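Long-range contact in syncytin-1 (Homo sapiens, PDB 5HA6), which is an endogenous retroviral envelope protein that probably drives cell-cell membrane fusion through a trimeric helical fusion subunit: residues 42-47 with 102-107. The protein carries 1 engineered substitution. Sequence-based numbering, arbitrary orientation.
Sequences RVADSL and EIRDRI
Arg104 reaches across to Asp45 and forms a salt bridge, NH2 of Arg104 lying 2.7 Å from OD1 of Asp45. The hydrogen bond in it is weak, bent to 125° at the proton. OD1 sits at the guanidinium edge, near its plane, but the carboxylate is turned 71° from that plane. The Arg104 chain is extended from CG to NE, which carries its end over to the other helix. A water joins the same two side chains. It accepts from Arg104 NE at 2.6 Å and lies 3.1 Å from Asp45 OD1, to which it can donate, although it has more acceptors in reach than protons. Asp45 OD2 is taken by Lys99 of the third subunit, so this carboxylate ties three helices together. The fold is the six-helix bundle of a class I fusion subunit: helix 93-115 packs antiparallel against the central helix 25-71, and the segments 42-47 and 102-107 cross at 162°. Next to the salt bridge, Ala44 CB lies 3.7 Å from Arg104 NE. Buried Ile103 puts its CD1 4.3 Å from Leu47 CD1, and its CG2 borders Ala44 CB. Within helix 25-71, Arg42 O accepts from both Ser46 N and Ser46 OG, which approach from opposite faces of the carbonyl plane.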
loop_
_atom_site.group_PDB
_atom_site.type_symbol
_atom_site.label_atom_id
_atom_site.label_comp_id
_atom_site.label_asym_id
_atom_site.label_seq_id
_atom_site.Cartn_x
_atom_site.Cartn_y
_atom_site.Cartn_z
ATOM N N ARG A 42 -8.505 -4.755 10.401
ATOM C CA ARG A 42 -8.662 -4.803 8.940
ATOM C C ARG A 42 -7.663 -3.887 8.226
ATOM O O ARG A 42 -7.051 -4.293 7.214
ATOM C CB ARG A 42 -10.099 -4.446 8.544
ATOM C CG ARG A 42 -11.068 -5.514 8.972
ATOM C CD ARG A 42 -12.482 -5.029 9.108
ATOM N NE ARG A 42 -13.370 -6.185 9.295
ATOM C CZ ARG A 42 -13.735 -6.694 10.466
ATOM N NH1 ARG A 42 -13.310 -6.194 11.634
ATOM N NH2 ARG A 42 -14.525 -7.735 10.465
ATOM N N VAL A 43 -7.430 -2.678 8.763
ATOM C CA VAL A 43 -6.332 -1.872 8.221
ATOM C C VAL A 43 -4.964 -2.616 8.255
ATOM O O VAL A 43 -4.226 -2.643 7.240
ATOM C CB VAL A 43 -6.237 -0.544 8.962
ATOM C CG1 VAL A 43 -5.013 0.297 8.508
ATOM C CG2 VAL A 43 -7.541 0.244 8.793
ATOM N N ALA A 44 -4.591 -3.162 9.400
ATOM C CA ALA A 44 -3.332 -3.872 9.511
ATOM C C ALA A 44 -3.250 -4.993 8.487
ATOM O O ALA A 44 -2.220 -5.148 7.783
ATOM C CB ALA A 44 -3.158 -4.444 10.933
ATOM N N ASP A 45 -4.324 -5.790 8.410
ATOM C CA ASP A 45 -4.386 -6.848 7.398
ATOM C C ASP A 45 -4.099 -6.303 5.998
ATOM O O ASP A 45 -3.313 -6.909 5.201
ATOM C CB ASP A 45 -5.751 -7.566 7.397
ATOM C CG ASP A 45 -5.949 -8.505 8.611
ATOM O OD1 ASP A 45 -5.001 -8.700 9.409
ATOM O OD2 ASP A 45 -7.076 -9.056 8.748
ATOM N N SER A 46 -4.740 -5.179 5.677
ATOM C CA SER A 46 -4.560 -4.570 4.363
ATOM C C SER A 46 -3.136 -4.111 4.127
ATOM O O SER A 46 -2.558 -4.335 3.027
ATOM C CB SER A 46 -5.543 -3.409 4.180
ATOM O OG SER A 46 -6.880 -3.863 4.285
ATOM N N LEU A 47 -2.553 -3.455 5.125
ATOM C CA LEU A 47 -1.169 -2.985 5.000
ATOM C C LEU A 47 -0.236 -4.158 4.731
ATOM O O LEU A 47 0.645 -4.079 3.848
ATOM C CB LEU A 47 -0.715 -2.229 6.268
ATOM C CG LEU A 47 -1.467 -0.936 6.558
ATOM C CD1 LEU A 47 -1.130 -0.450 7.996
ATOM C CD2 LEU A 47 -1.192 0.178 5.536
ATOM N N GLU A 102 3.162 -2.906 15.667
ATOM C CA GLU A 102 2.846 -1.885 16.696
ATOM C C GLU A 102 1.337 -1.596 16.814
ATOM O O GLU A 102 0.786 -1.501 17.908
ATOM C CB GLU A 102 3.586 -0.587 16.369
ATOM C CG GLU A 102 5.081 -0.657 16.657
ATOM C CD GLU A 102 5.788 0.618 16.182
ATOM O OE1 GLU A 102 5.100 1.674 16.071
ATOM O OE2 GLU A 102 7.005 0.565 15.893
ATOM N N ILE A 103 0.673 -1.455 15.678
ATOM C CA ILE A 103 -0.790 -1.368 15.676
ATOM C C ILE A 103 -1.482 -2.580 16.337
ATOM O O ILE A 103 -2.413 -2.425 17.148
ATOM C CB ILE A 103 -1.285 -1.194 14.239
ATOM C CG1 ILE A 103 -0.819 0.192 13.718
ATOM C CG2 ILE A 103 -2.775 -1.371 14.171
ATOM C CD1 ILE A 103 -1.058 0.405 12.235
ATOM N N ARG A 104 -1.058 -3.780 15.972
ATOM C CA ARG A 104 -1.592 -4.979 16.599
ATOM C C ARG A 104 -1.290 -5.029 18.123
ATOM O O ARG A 104 -2.155 -5.482 18.931
ATOM C CB ARG A 104 -1.047 -6.201 15.841
ATOM C CG ARG A 104 -1.720 -6.321 14.429
ATOM C CD ARG A 104 -1.215 -7.498 13.642
ATOM N NE ARG A 104 -2.022 -7.666 12.434
ATOM C CZ ARG A 104 -1.614 -8.308 11.348
ATOM N NH1 ARG A 104 -0.417 -8.900 11.300
ATOM N NH2 ARG A 104 -2.423 -8.392 10.315
ATOM N N ASP A 105 -0.099 -4.542 18.540
ATOM C CA ASP A 105 0.197 -4.437 19.965
ATOM C C ASP A 105 -0.766 -3.496 20.646
ATOM O O ASP A 105 -1.170 -3.722 21.779
ATOM C CB ASP A 105 1.621 -3.906 20.232
ATOM C CG ASP A 105 2.679 -4.817 19.737
ATOM O OD1 ASP A 105 2.388 -6.027 19.547
ATOM O OD2 ASP A 105 3.817 -4.319 19.579
ATOM N N ARG A 106 -1.037 -2.372 19.994
ATOM C CA ARG A 106 -1.947 -1.386 20.584
ATOM C C ARG A 106 -3.359 -1.923 20.721
ATOM O O ARG A 106 -4.015 -1.664 21.761
ATOM C CB ARG A 106 -1.922 -0.097 19.747
ATOM C CG ARG A 106 -0.591 0.621 19.889
ATOM C CD ARG A 106 -0.431 1.785 18.911
ATOM N NE ARG A 106 -1.473 2.795 19.196
ATOM C CZ ARG A 106 -1.446 3.670 20.185
ATOM N NH1 ARG A 106 -0.381 3.805 20.988
ATOM N NH2 ARG A 106 -2.496 4.469 20.344
ATOM N N ILE A 107 -3.836 -2.660 19.698
ATOM C CA ILE A 107 -5.093 -3.380 19.839
ATOM C C ILE A 107 -5.104 -4.301 21.059
ATOM O O ILE A 107 -6.025 -4.259 21.917
ATOM C CB ILE A 107 -5.384 -4.222 18.609
ATOM C CG1 ILE A 107 -5.637 -3.293 17.431
ATOM C CG2 ILE A 107 -6.539 -5.196 18.853
ATOM C CD1 ILE A 107 -5.497 -3.985 16.086
HETATM O O HOH W 1 -4.621 -7.523 12.227
#